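Local coordinates for protein putative non-ribosomal peptide synthetase (Actinomadura parvosata subsp. kistnae, PDB 6M7L) that probably acts as a condensation-like domain of a non-ribosomal peptide synthetase, in a role other than ordinary peptide bond formation, at residues A26-M31 against H149-D154; L34-D39 against D123-V128; E42-R47 against A405-L410; G54-D59 against R140-L145; P99-P104 against R131-P136. All blocks are in the same frame, centred on the assembly; numbering follows the deposited sequence.

In the fold
All five contacts build on the N-terminal half of a condensation fold. Contacts 4 and 5, with centres about 10 Å apart, lie in and beside one mixed sheet, where strands 130-136 and 141-149 are neighbours. Contacts 1, 2 and 3 gather at the other end, about 12 to 15 Å between centres, around helix 26-34 and the loop leaving strand 141-149; the centres of contacts 1 and 4 lie about 30 Å apart although their second segments adjoin in sequence. The first segments of contacts 1 to 5 follow one another along the chain. Contact 3 reaches furthest in sequence, bringing in residues 405-410 between the two sheets and so helping to join the halves of the domain.

Contact 1: residues A26-M31 against H149-D154; sequences ARQRRM and HRIAAD
Met31 supplies most of the apolar side of this contact, reaching from helix 26-34 onto the loop that follows strand 141-149. Its chain folds back at chi2 and chi3, which brings the methyl CE to 3.5 Å from CB of Arg150 and 3.6 Å from CE1 of His149. Nearer the helix, CB of Met31 packs against CB of Ile151 at 3.8 Å. Gln28 and Ile151 cross at about a right angle, with CG of Gln28 3.6 Å from CG1 of Ile151.

The polar part rests on one hydrogen bond. Gln28 NE2 donates to Ile151 O over 3.1 Å, and the acceptor lies in the plane of the amide; the other end of that amide, OE1, receives the backbone N of Thr25, so the group is fixed at both ends. Within the loop, Ile151 N donates to His149 ND1 in the plane of the imidazole, which helps set the rotation of the ring.

Charged groups are arranged around this core. Arg27 carries the sulfur of Met31 over one face of its guanidinium and forms a salt bridge with Glu354, while Asp154 caps helix 155-172 and pairs with Arg301. The loop occupies the place of the HHxxxDG active-site motif of condensation domains, with Arg150 standing where the second histidine would be.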
# COMPACT_ATOMS: atom_id res chain seq x y z
N ALA A 26 -20.78 -11.84 17.17
CA ALA A 26 -20.49 -13.24 17.45
C ALA A 26 -19.00 -13.46 17.67
O ALA A 26 -18.61 -14.17 18.60
CB ALA A 26 -21.00 -14.12 16.30
N ARG A 27 -18.16 -12.84 16.84
CA ARG A 27 -16.72 -12.95 17.04
C ARG A 27 -16.29 -12.28 18.34
O ARG A 27 -15.49 -12.85 19.09
CB ARG A 27 -15.97 -12.34 15.86
CG ARG A 27 -14.49 -12.20 16.11
CD ARG A 27 -13.69 -12.14 14.83
NE ARG A 27 -12.31 -12.52 15.08
CZ ARG A 27 -11.87 -13.77 15.07
NH1 ARG A 27 -10.59 -14.03 15.32
NH2 ARG A 27 -12.71 -14.76 14.81
N GLN A 28 -16.82 -11.09 18.62
CA GLN A 28 -16.52 -10.43 19.89
C GLN A 28 -16.96 -11.29 21.07
O GLN A 28 -16.27 -11.36 22.09
CB GLN A 28 -17.19 -9.06 19.95
CG GLN A 28 -16.55 -8.02 19.07
CD GLN A 28 -17.22 -6.68 19.21
OE1 GLN A 28 -18.45 -6.57 19.16
NE2 GLN A 28 -16.42 -5.63 19.41
N ARG A 29 -18.13 -11.92 20.95
CA ARG A 29 -18.62 -12.80 22.01
C ARG A 29 -17.61 -13.91 22.30
O ARG A 29 -17.27 -14.16 23.46
CB ARG A 29 -19.97 -13.38 21.61
CG ARG A 29 -20.50 -14.48 22.52
CD ARG A 29 -20.80 -13.97 23.91
NE ARG A 29 -21.27 -15.05 24.77
CZ ARG A 29 -21.51 -14.92 26.07
NH1 ARG A 29 -21.34 -13.76 26.68
NH2 ARG A 29 -21.93 -15.97 26.76
N ARG A 30 -17.11 -14.57 21.26
CA ARG A 30 -16.14 -15.64 21.47
C ARG A 30 -14.82 -15.09 21.97
O ARG A 30 -14.19 -15.68 22.86
CB ARG A 30 -15.95 -16.43 20.18
CG ARG A 30 -15.14 -17.70 20.37
CD ARG A 30 -15.15 -18.58 19.14
NE ARG A 30 -14.37 -19.79 19.35
CZ ARG A 30 -13.05 -19.86 19.18
NH1 ARG A 30 -12.37 -18.79 18.79
NH2 ARG A 30 -12.42 -21.00 19.40
N MET A 31 -14.37 -13.95 21.43
CA MET A 31 -13.11 -13.37 21.87
C MET A 31 -13.17 -12.96 23.33
O MET A 31 -12.20 -13.14 24.08
CB MET A 31 -12.75 -12.17 20.99
CG MET A 31 -12.42 -12.52 19.55
SD MET A 31 -11.15 -13.79 19.43
CE MET A 31 -9.89 -13.06 20.47
N HIS A 149 -6.37 -6.25 21.32
CA HIS A 149 -7.08 -7.51 21.47
C HIS A 149 -7.91 -7.79 20.22
O HIS A 149 -8.46 -6.87 19.60
CB HIS A 149 -7.97 -7.49 22.71
CG HIS A 149 -8.38 -8.85 23.17
ND1 HIS A 149 -9.37 -9.58 22.55
CD2 HIS A 149 -7.93 -9.62 24.19
CE1 HIS A 149 -9.51 -10.74 23.16
NE2 HIS A 149 -8.65 -10.79 24.16
N ARG A 150 -8.00 -9.06 19.84
CA ARG A 150 -8.72 -9.42 18.62
C ARG A 150 -10.22 -9.22 18.73
O ARG A 150 -10.93 -9.41 17.74
CB ARG A 150 -8.41 -10.86 18.22
CG ARG A 150 -6.93 -11.12 17.96
CD ARG A 150 -6.69 -12.53 17.44
NE ARG A 150 -6.09 -12.51 16.11
CZ ARG A 150 -4.78 -12.54 15.89
NH1 ARG A 150 -4.31 -12.51 14.65
NH2 ARG A 150 -3.93 -12.60 16.91
N ILE A 151 -10.73 -8.84 19.91
CA ILE A 151 -12.12 -8.43 20.04
C ILE A 151 -12.34 -7.07 19.38
O ILE A 151 -13.48 -6.70 19.10
CB ILE A 151 -12.53 -8.40 21.52
CG1 ILE A 151 -14.05 -8.39 21.67
CG2 ILE A 151 -11.93 -7.18 22.22
CD1 ILE A 151 -14.52 -8.39 23.11
N ALA A 152 -11.26 -6.33 19.13
CA ALA A 152 -11.35 -4.99 18.56
C ALA A 152 -10.60 -4.83 17.25
O ALA A 152 -10.89 -3.87 16.52
CB ALA A 152 -10.81 -3.95 19.55
N ALA A 153 -9.67 -5.71 16.93
CA ALA A 153 -8.80 -5.52 15.77
C ALA A 153 -8.48 -6.87 15.14
O ALA A 153 -8.15 -7.82 15.86
CB ALA A 153 -7.51 -4.80 16.18
N ASP A 154 -8.58 -6.94 13.82
CA ASP A 154 -8.21 -8.14 13.09
C ASP A 154 -6.82 -7.96 12.49
O ASP A 154 -6.09 -7.01 12.83
CB ASP A 154 -9.27 -8.46 12.02
CG ASP A 154 -9.44 -7.35 10.99
OD1 ASP A 154 -8.76 -6.30 11.10
OD2 ASP A 154 -10.26 -7.53 10.06

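Contact 2: residues L34-D39 against D123-V128; sequences LSRIGD and DLTGEV
Arg36 and Asp123 join two surface loops by a salt bridge, and the acidic partner also organises an Asx turn within a type I beta turn running from Asp123 to Gly126. NH2 of Arg36 donates to OD1 of Asp123 over 3.2 Å in a nearly straight bond (165°). The oxygen lies close to the guanidinium plane, but the donor comes from above the carboxylate, the two planes being 48° apart. Arg36 gets there by bending at both chi2 and chi3, which curls the chain toward the turn, and the methyl CG2 of Thr125 then sits over one face of its guanidinium.

Asp123 has CG opposite its own N (chi1 177°), a setting that turns OD1 back over the following residues. There it accepts from N of Thr125 at 3.3 Å and from OG1 of Thr125 at 2.6 Å, so three donors converge on one oxygen. With an alanine here, Arg36 would probably lose its countercharge, and N and OG1 of Thr125 their acceptor.

Beside this polar centre, Ser35 OG, hydrogen-bonded to O of Trp32, presents its flank to Leu124, whose CD1 approaches it to 3.7 Å.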
# COMPACT_ATOMS: atom_id res chain seq x y z
N LEU A 34 -12.94 -16.27 25.53
CA LEU A 34 -11.59 -16.81 25.55
C LEU A 34 -10.58 -15.87 26.19
O LEU A 34 -9.46 -16.30 26.50
CB LEU A 34 -11.13 -17.15 24.13
CG LEU A 34 -11.99 -18.14 23.34
CD1 LEU A 34 -11.34 -18.43 22.00
CD2 LEU A 34 -12.21 -19.42 24.13
N SER A 35 -10.93 -14.60 26.40
CA SER A 35 -10.04 -13.68 27.09
C SER A 35 -9.99 -13.91 28.59
O SER A 35 -9.10 -13.38 29.26
CB SER A 35 -10.46 -12.23 26.82
OG SER A 35 -11.39 -11.78 27.79
N ARG A 36 -10.92 -14.69 29.14
CA ARG A 36 -10.96 -14.97 30.57
C ARG A 36 -10.35 -16.34 30.84
O ARG A 36 -11.04 -17.30 31.20
CB ARG A 36 -12.40 -14.89 31.09
CG ARG A 36 -13.29 -13.88 30.37
CD ARG A 36 -12.86 -12.45 30.63
NE ARG A 36 -13.02 -12.08 32.04
CZ ARG A 36 -12.56 -10.95 32.56
NH1 ARG A 36 -12.74 -10.69 33.85
NH2 ARG A 36 -11.91 -10.07 31.80
N ILE A 37 -9.04 -16.44 30.63
CA ILE A 37 -8.35 -17.72 30.76
C ILE A 37 -7.05 -17.57 31.53
O ILE A 37 -6.67 -18.45 32.31
CB ILE A 37 -8.13 -18.36 29.37
CG1 ILE A 37 -9.47 -18.83 28.80
CG2 ILE A 37 -7.16 -19.52 29.46
CD1 ILE A 37 -9.35 -19.67 27.55
N GLY A 38 -6.34 -16.46 31.35
CA GLY A 38 -5.24 -16.10 32.22
C GLY A 38 -3.90 -16.09 31.51
O GLY A 38 -3.78 -16.39 30.32
N ASP A 39 -2.87 -15.75 32.29
CA ASP A 39 -1.53 -15.50 31.76
C ASP A 39 -0.95 -16.72 31.06
O ASP A 39 -0.21 -16.58 30.08
CB ASP A 39 -0.61 -15.06 32.89
CG ASP A 39 -1.01 -13.74 33.50
OD1 ASP A 39 -0.39 -12.71 33.16
OD2 ASP A 39 -1.98 -13.72 34.30
N ASP A 123 -7.98 -7.14 30.58
CA ASP A 123 -9.23 -7.21 31.34
C ASP A 123 -10.25 -6.37 30.58
O ASP A 123 -10.45 -5.19 30.86
CB ASP A 123 -9.03 -6.72 32.77
CG ASP A 123 -10.32 -6.72 33.57
OD1 ASP A 123 -11.36 -7.16 33.03
OD2 ASP A 123 -10.30 -6.28 34.74
N LEU A 124 -10.90 -7.00 29.60
CA LEU A 124 -11.78 -6.29 28.69
C LEU A 124 -12.99 -5.66 29.38
O LEU A 124 -13.67 -4.83 28.76
CB LEU A 124 -12.26 -7.23 27.58
CG LEU A 124 -11.15 -7.79 26.68
CD1 LEU A 124 -11.72 -8.74 25.64
CD2 LEU A 124 -10.40 -6.65 26.01
N THR A 125 -13.27 -6.03 30.63
CA THR A 125 -14.38 -5.40 31.34
C THR A 125 -14.03 -3.99 31.81
O THR A 125 -14.90 -3.12 31.82
CB THR A 125 -14.81 -6.26 32.53
OG1 THR A 125 -13.75 -6.33 33.49
CG2 THR A 125 -15.18 -7.66 32.08
N GLY A 126 -12.78 -3.76 32.19
CA GLY A 126 -12.38 -2.45 32.68
C GLY A 126 -11.15 -1.87 32.00
O GLY A 126 -10.40 -1.12 32.62
N GLU A 127 -10.95 -2.19 30.72
CA GLU A 127 -9.81 -1.68 29.98
C GLU A 127 -10.19 -1.53 28.51
O GLU A 127 -10.96 -2.33 27.97
CB GLU A 127 -8.60 -2.61 30.09
CG GLU A 127 -7.74 -2.42 31.32
CD GLU A 127 -6.63 -3.44 31.39
OE1 GLU A 127 -6.54 -4.29 30.48
OE2 GLU A 127 -5.84 -3.40 32.36
N VAL A 128 -9.63 -0.51 27.87
CA VAL A 128 -9.76 -0.37 26.42
C VAL A 128 -8.96 -1.50 25.79
O VAL A 128 -7.97 -1.97 26.37
CB VAL A 128 -9.29 1.01 25.94
CG1 VAL A 128 -10.12 2.10 26.60
CG2 VAL A 128 -7.81 1.22 26.22

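Contact 3: residues E42-R47 against A405-L410; sequences EGLHVR and AMELDL
Ala405 sets its methyl group against the chain just ahead of strand 45-53, a contact that belongs to the crossover between the two sheets of the condensation fold: residues 405-410 lead from strand 395-399, at the edge of the first sheet, to strand 410-418 in the second. No hydrogen bond links the two segments, and van der Waals fit does the work. CB of Ala405 lies 3.8 Å from CB of Glu42 and 3.5 Å from the carbonyl O of Gly43. Leu44 adds its two methyls in different directions. One, CD2, rests 3.6 Å from O of Ala405; the other, CD1, comes to 3.9 Å from OE2 of Glu407, whose extended side chain it meets at about a right angle.

What holds these groups in place comes next. Leu44 is the centre of an inverse gamma turn and makes a backbone hydrogen bond with Arg150, while Met31 and Leu34 of helix 26-34 touch its side chain. OE2 of Glu407 is also engaged by Arg30 in a salt bridge, so the apolar methyl packs beside an acid whose charge is probably offset at that same oxygen. Glu42 sends its carboxylate away from Ala405 to Arg245, leaving its CB to make the contact. Backbone hydrogen bonds from Glu42 to Ser243 and from Met406 to Arg244 tie both segments to the loop that leads into strand 246-253.

The imidazole of His45 lies against Gly43, whose carbonyl carbon sits over its centre, 3.6 Å above the ring plane.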
# COMPACT_ATOMS: atom_id res chain seq x y z
N GLU A 42 -1.49 -17.55 26.04
CA GLU A 42 -1.13 -16.31 25.37
C GLU A 42 -2.39 -15.59 24.90
O GLU A 42 -3.30 -16.22 24.34
CB GLU A 42 -0.20 -16.58 24.19
CG GLU A 42 1.16 -17.13 24.59
CD GLU A 42 1.94 -16.16 25.45
OE1 GLU A 42 2.22 -15.04 24.99
OE2 GLU A 42 2.28 -16.53 26.60
N GLY A 43 -2.46 -14.29 25.16
CA GLY A 43 -3.61 -13.53 24.74
C GLY A 43 -3.78 -13.57 23.23
O GLY A 43 -2.80 -13.53 22.47
N LEU A 44 -5.03 -13.67 22.79
CA LEU A 44 -5.35 -13.63 21.37
C LEU A 44 -5.34 -12.16 20.95
O LEU A 44 -6.36 -11.47 21.00
CB LEU A 44 -6.69 -14.29 21.09
CG LEU A 44 -6.70 -15.82 21.22
CD1 LEU A 44 -8.11 -16.38 21.07
CD2 LEU A 44 -5.76 -16.42 20.18
N HIS A 45 -4.17 -11.69 20.54
CA HIS A 45 -3.95 -10.29 20.22
C HIS A 45 -3.34 -10.16 18.83
O HIS A 45 -2.67 -11.07 18.33
CB HIS A 45 -3.01 -9.62 21.23
CG HIS A 45 -3.40 -9.83 22.66
ND1 HIS A 45 -2.47 -9.93 23.67
CD2 HIS A 45 -4.61 -9.95 23.25
CE1 HIS A 45 -3.09 -10.11 24.82
NE2 HIS A 45 -4.39 -10.13 24.60
N VAL A 46 -3.57 -9.02 18.21
CA VAL A 46 -2.76 -8.56 17.09
C VAL A 46 -1.75 -7.56 17.65
O VAL A 46 -2.01 -6.87 18.64
CB VAL A 46 -3.61 -7.93 15.97
CG1 VAL A 46 -4.42 -9.00 15.25
CG2 VAL A 46 -4.51 -6.85 16.53
N ARG A 47 -0.58 -7.50 17.03
CA ARG A 47 0.45 -6.62 17.56
C ARG A 47 1.45 -6.26 16.46
O ARG A 47 1.67 -7.03 15.52
CB ARG A 47 1.17 -7.24 18.76
CG ARG A 47 2.11 -8.39 18.44
CD ARG A 47 1.33 -9.68 18.15
NE ARG A 47 1.66 -10.21 16.83
CZ ARG A 47 2.63 -11.08 16.61
NH1 ARG A 47 2.88 -11.48 15.37
NH2 ARG A 47 3.34 -11.56 17.62
N ALA A 405 -0.32 -15.77 18.47
CA ALA A 405 -1.03 -16.78 19.23
C ALA A 405 -2.24 -17.26 18.43
O ALA A 405 -2.96 -16.45 17.84
CB ALA A 405 -1.47 -16.22 20.58
N MET A 406 -2.44 -18.57 18.40
CA MET A 406 -3.53 -19.15 17.63
C MET A 406 -4.11 -20.34 18.37
O MET A 406 -3.46 -20.94 19.22
CB MET A 406 -3.07 -19.57 16.22
CG MET A 406 -2.11 -20.75 16.20
SD MET A 406 -1.73 -21.26 14.52
CE MET A 406 -0.86 -22.80 14.81
N GLU A 407 -5.36 -20.66 18.03
CA GLU A 407 -6.01 -21.86 18.55
C GLU A 407 -5.83 -23.06 17.64
O GLU A 407 -6.05 -24.19 18.08
CB GLU A 407 -7.50 -21.60 18.74
CG GLU A 407 -7.84 -20.40 19.59
CD GLU A 407 -9.33 -20.24 19.78
OE1 GLU A 407 -9.93 -21.05 20.51
OE2 GLU A 407 -9.90 -19.30 19.18
N LEU A 408 -5.46 -22.84 16.38
CA LEU A 408 -5.30 -23.93 15.44
C LEU A 408 -4.06 -24.75 15.78
O LEU A 408 -3.14 -24.28 16.45
CB LEU A 408 -5.20 -23.38 14.02
CG LEU A 408 -6.37 -22.51 13.56
CD1 LEU A 408 -5.93 -21.58 12.44
CD2 LEU A 408 -7.53 -23.38 13.12
N ASP A 409 -4.06 -25.99 15.31
CA ASP A 409 -2.85 -26.81 15.42
C ASP A 409 -1.89 -26.50 14.29
O ASP A 409 -0.67 -26.48 14.49
CB ASP A 409 -3.22 -28.30 15.40
CG ASP A 409 -4.33 -28.63 16.37
OD1 ASP A 409 -4.52 -27.86 17.33
OD2 ASP A 409 -5.00 -29.66 16.17
N LEU A 410 -2.42 -26.26 13.09
CA LEU A 410 -1.62 -26.02 11.91
C LEU A 410 -2.27 -24.92 11.08
O LEU A 410 -3.49 -24.92 10.88
CB LEU A 410 -1.46 -27.29 11.07
CG LEU A 410 -0.74 -28.44 11.77
CD1 LEU A 410 -1.00 -29.75 11.05
CD2 LEU A 410 0.75 -28.15 11.87

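Contact 4: residues G54-D59 against R140-L145; sequences GRLDRD and REQVLL
Gly54 meets Arg140 where the antiparallel pairing of strands 45-53 and 141-149 ends and the chain turns toward helix 58-71. Its N donates to O of Arg140, although the bond is modelled too short for its length to be trusted. The carbonyl of Gly54 also faces the residue just ahead of strand 141-149, with CA of Arg140 making a C-H...O contact to Gly54 O at 3.4 Å. The backbone of this glycine is in a conformation (phi 132°) in which a beta carbon would press on the preceding carbonyl. Arg55 then turns its side chain away.

Leu56 brings the chain back to the sheet, its CB lying 3.6 Å from CD of Gln142; the two side chains cross at a slant. Gln142 is held in the sheet by backbone pairing with Leu52, and Leu56 and the CB end of Gln142 both rest on Leu134 of strand 130-136.

Asp57 ends the connection as the N-cap of helix 58-71, with OD1 accepting from N of Ala60, while its own N is bonded to the hydroxyl of Tyr169. The first turn of that helix still reaches the sheet through Arg58, which packs on Pro136. Between this turn and Gly54, a chi1 of 163° swings the branch of Leu56 to the side of its carbonyl carbon and leaves CD2 4.0 Å from CD of Gln142.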
# COMPACT_ATOMS: atom_id res chain seq x y z
N GLY A 54 15.24 8.35 15.08
CA GLY A 54 15.10 9.79 15.03
C GLY A 54 14.57 10.34 16.34
O GLY A 54 14.25 9.61 17.27
N ARG A 55 14.47 11.67 16.39
CA ARG A 55 13.96 12.35 17.57
C ARG A 55 12.45 12.17 17.65
O ARG A 55 11.70 12.78 16.88
CB ARG A 55 14.34 13.83 17.55
CG ARG A 55 15.68 14.12 18.18
CD ARG A 55 15.74 15.54 18.75
NE ARG A 55 16.43 16.47 17.86
CZ ARG A 55 16.71 17.73 18.18
NH1 ARG A 55 16.36 18.20 19.37
NH2 ARG A 55 17.34 18.51 17.32
N LEU A 56 12.00 11.34 18.59
CA LEU A 56 10.58 11.08 18.78
C LEU A 56 9.99 12.07 19.77
O LEU A 56 10.54 12.25 20.87
CB LEU A 56 10.36 9.65 19.27
CG LEU A 56 8.98 9.38 19.89
CD1 LEU A 56 7.91 9.23 18.82
CD2 LEU A 56 9.03 8.16 20.80
N ASP A 57 8.89 12.70 19.39
CA ASP A 57 8.15 13.59 20.28
C ASP A 57 7.20 12.73 21.10
O ASP A 57 6.09 12.41 20.67
CB ASP A 57 7.41 14.66 19.48
CG ASP A 57 6.78 15.72 20.36
OD1 ASP A 57 6.44 15.41 21.52
OD2 ASP A 57 6.62 16.87 19.88
N ARG A 58 7.65 12.34 22.30
CA ARG A 58 6.89 11.40 23.11
C ARG A 58 5.50 11.93 23.45
O ARG A 58 4.53 11.17 23.46
CB ARG A 58 7.66 11.08 24.39
CG ARG A 58 8.97 10.37 24.16
CD ARG A 58 9.58 9.90 25.46
NE ARG A 58 10.89 9.29 25.25
CZ ARG A 58 11.64 8.78 26.22
NH1 ARG A 58 11.21 8.81 27.48
NH2 ARG A 58 12.81 8.24 25.94
N ASP A 59 5.39 13.23 23.72
CA ASP A 59 4.08 13.78 24.04
C ASP A 59 3.19 13.86 22.81
O ASP A 59 1.96 13.81 22.93
CB ASP A 59 4.23 15.16 24.69
CG ASP A 59 4.78 15.08 26.10
OD1 ASP A 59 6.02 15.11 26.26
OD2 ASP A 59 3.98 14.97 27.05
N ARG A 140 17.71 8.94 19.92
CA ARG A 140 17.32 8.99 18.51
C ARG A 140 16.82 7.65 17.99
O ARG A 140 16.58 7.52 16.79
CB ARG A 140 18.50 9.47 17.66
CG ARG A 140 19.80 8.74 17.96
CD ARG A 140 20.84 8.91 16.86
NE ARG A 140 21.28 10.30 16.71
CZ ARG A 140 21.11 11.03 15.61
NH1 ARG A 140 20.50 10.50 14.56
NH2 ARG A 140 21.55 12.28 15.57
N GLU A 141 16.66 6.65 18.86
CA GLU A 141 16.20 5.33 18.43
C GLU A 141 15.33 4.73 19.52
O GLU A 141 15.77 4.61 20.67
CB GLU A 141 17.38 4.42 18.11
CG GLU A 141 17.00 2.96 17.93
CD GLU A 141 17.70 2.31 16.75
OE1 GLU A 141 18.02 3.03 15.78
OE2 GLU A 141 17.93 1.08 16.79
N GLN A 142 14.11 4.36 19.16
CA GLN A 142 13.18 3.69 20.05
C GLN A 142 12.49 2.57 19.29
O GLN A 142 12.52 2.53 18.05
CB GLN A 142 12.13 4.64 20.63
CG GLN A 142 12.65 6.01 21.07
CD GLN A 142 12.75 6.99 19.92
OE1 GLN A 142 12.38 6.69 18.79
NE2 GLN A 142 13.26 8.19 20.21
N VAL A 143 11.85 1.67 20.02
CA VAL A 143 10.99 0.65 19.44
C VAL A 143 9.62 0.75 20.10
O VAL A 143 9.52 0.69 21.33
CB VAL A 143 11.57 -0.76 19.57
CG1 VAL A 143 10.50 -1.81 19.31
CG2 VAL A 143 12.72 -0.94 18.60
N LEU A 144 8.58 0.91 19.29
CA LEU A 144 7.21 1.04 19.75
C LEU A 144 6.46 -0.25 19.47
O LEU A 144 6.51 -0.77 18.36
CB LEU A 144 6.51 2.22 19.07
CG LEU A 144 5.01 2.34 19.37
CD1 LEU A 144 4.80 2.65 20.85
CD2 LEU A 144 4.36 3.39 18.49
N LEU A 145 5.77 -0.76 20.49
CA LEU A 145 4.92 -1.93 20.36
C LEU A 145 3.48 -1.51 20.58
O LEU A 145 3.17 -0.82 21.56
CB LEU A 145 5.31 -3.02 21.35
CG LEU A 145 4.36 -4.22 21.46
CD1 LEU A 145 4.35 -5.03 20.17
CD2 LEU A 145 4.72 -5.09 22.64

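Contact 5: residues P99-P104 against R131-P136; sequences PLEICP and RAHLFP
His133 is approached at its edge by two partners, Glu101 on the neighbouring strand and Arg131 on its own. Its ND1 donates to OE2 of Glu101 over 2.8 Å in a nearly straight bond (168°), the carboxylate standing 73° from the ring; its NE2 accepts from NE of Arg131, also at 2.8 Å, in the planes of both groups, while NH2 of that arginine bonds the backbone O of Arg117 and Arg120. Phe135 meets Cys103 less directly: SG lies 5.0 Å from the ring centroid in an oblique sulfur-aromatic contact.

Backbone hydrogen bonds of a parallel ladder join the strands, among them Glu101 N to Ala132 O. On the face of Leu100 and Ile102, the methyl CD1 of Leu100 packs 3.8 Å from CB of Ala132, and CG2 of Ile102 meets CG of Pro136 at 3.9 Å. This is the pairing of the two strands of a beta-alpha-beta unit whose helix, 110-119, supplies Arg117 as a second partner for Glu101.

A leucine in place of His133 would probably leave Glu101 OE2 and Arg131 NE without their shared mate. Donating through ND1 while accepting through NE2, the imidazole is probably neutral and bridges a carboxylate on one strand and a guanidinium on the other.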
# COMPACT_ATOMS: atom_id res chain seq x y z
N PRO A 99 -3.20 3.09 27.32
CA PRO A 99 -2.01 3.30 28.15
C PRO A 99 -0.75 3.25 27.30
O PRO A 99 -0.69 2.57 26.27
CB PRO A 99 -2.06 2.14 29.15
CG PRO A 99 -2.93 1.11 28.51
CD PRO A 99 -3.93 1.86 27.69
N LEU A 100 0.26 3.99 27.73
CA LEU A 100 1.54 4.07 27.03
C LEU A 100 2.66 3.81 28.04
O LEU A 100 3.05 4.72 28.79
CB LEU A 100 1.72 5.43 26.36
CG LEU A 100 3.10 5.70 25.75
CD1 LEU A 100 3.46 4.66 24.70
CD2 LEU A 100 3.17 7.11 25.17
N GLU A 101 3.16 2.58 28.07
CA GLU A 101 4.32 2.26 28.89
C GLU A 101 5.59 2.77 28.23
O GLU A 101 5.77 2.63 27.01
CB GLU A 101 4.42 0.76 29.13
CG GLU A 101 5.70 0.35 29.85
CD GLU A 101 5.90 -1.15 29.90
OE1 GLU A 101 6.79 -1.61 30.64
OE2 GLU A 101 5.16 -1.88 29.20
N ILE A 102 6.46 3.38 29.03
CA ILE A 102 7.77 3.81 28.59
C ILE A 102 8.79 2.98 29.35
O ILE A 102 8.96 3.16 30.56
CB ILE A 102 7.98 5.32 28.81
CG1 ILE A 102 7.02 6.11 27.91
CG2 ILE A 102 9.42 5.71 28.56
CD1 ILE A 102 7.06 7.60 28.13
N CYS A 103 9.46 2.07 28.65
CA CYS A 103 10.31 1.05 29.27
C CYS A 103 11.69 1.10 28.63
O CYS A 103 11.95 0.41 27.64
CB CYS A 103 9.68 -0.33 29.13
SG CYS A 103 10.72 -1.69 29.68
N PRO A 104 12.60 1.90 29.19
CA PRO A 104 13.97 1.96 28.64
C PRO A 104 14.61 0.58 28.60
O PRO A 104 14.52 -0.20 29.55
CB PRO A 104 14.69 2.90 29.61
CG PRO A 104 13.61 3.75 30.18
CD PRO A 104 12.41 2.85 30.29
N ARG A 131 -3.16 -1.17 23.80
CA ARG A 131 -2.17 -0.48 24.62
C ARG A 131 -0.88 -0.38 23.83
O ARG A 131 -0.69 -1.07 22.82
CB ARG A 131 -1.95 -1.20 25.95
CG ARG A 131 -1.73 -2.69 25.79
CD ARG A 131 -1.23 -3.34 27.07
NE ARG A 131 -0.52 -4.57 26.76
CZ ARG A 131 -1.03 -5.79 26.87
NH1 ARG A 131 -2.27 -5.97 27.30
NH2 ARG A 131 -0.29 -6.84 26.54
N ALA A 132 0.02 0.48 24.29
CA ALA A 132 1.27 0.75 23.61
C ALA A 132 2.43 0.69 24.61
O ALA A 132 2.30 1.16 25.74
CB ALA A 132 1.25 2.13 22.93
N HIS A 133 3.54 0.12 24.16
CA HIS A 133 4.74 -0.02 24.99
C HIS A 133 5.91 0.59 24.23
O HIS A 133 6.35 0.04 23.22
CB HIS A 133 5.01 -1.49 25.32
CG HIS A 133 3.79 -2.24 25.76
ND1 HIS A 133 3.48 -2.45 27.08
CD2 HIS A 133 2.80 -2.82 25.04
CE1 HIS A 133 2.35 -3.13 27.17
NE2 HIS A 133 1.92 -3.37 25.94
N LEU A 134 6.40 1.72 24.72
CA LEU A 134 7.54 2.39 24.11
C LEU A 134 8.82 1.93 24.80
O LEU A 134 8.89 1.86 26.03
CB LEU A 134 7.40 3.91 24.22
CG LEU A 134 8.53 4.75 23.64
CD1 LEU A 134 8.77 4.38 22.18
CD2 LEU A 134 8.22 6.23 23.78
N PHE A 135 9.84 1.62 23.99
CA PHE A 135 11.12 1.10 24.49
C PHE A 135 12.24 2.01 24.02
O PHE A 135 12.79 1.83 22.93
CB PHE A 135 11.34 -0.34 24.02
CG PHE A 135 10.28 -1.30 24.48
CD1 PHE A 135 10.35 -1.87 25.74
CD2 PHE A 135 9.21 -1.62 23.66
CE1 PHE A 135 9.38 -2.75 26.18
CE2 PHE A 135 8.23 -2.50 24.09
CZ PHE A 135 8.32 -3.07 25.35
N PRO A 136 12.61 3.01 24.83
CA PRO A 136 13.72 3.90 24.45
C PRO A 136 15.05 3.16 24.45
O PRO A 136 15.44 2.55 25.46
CB PRO A 136 13.68 4.99 25.53
CG PRO A 136 12.31 4.91 26.11
CD PRO A 136 11.93 3.47 26.04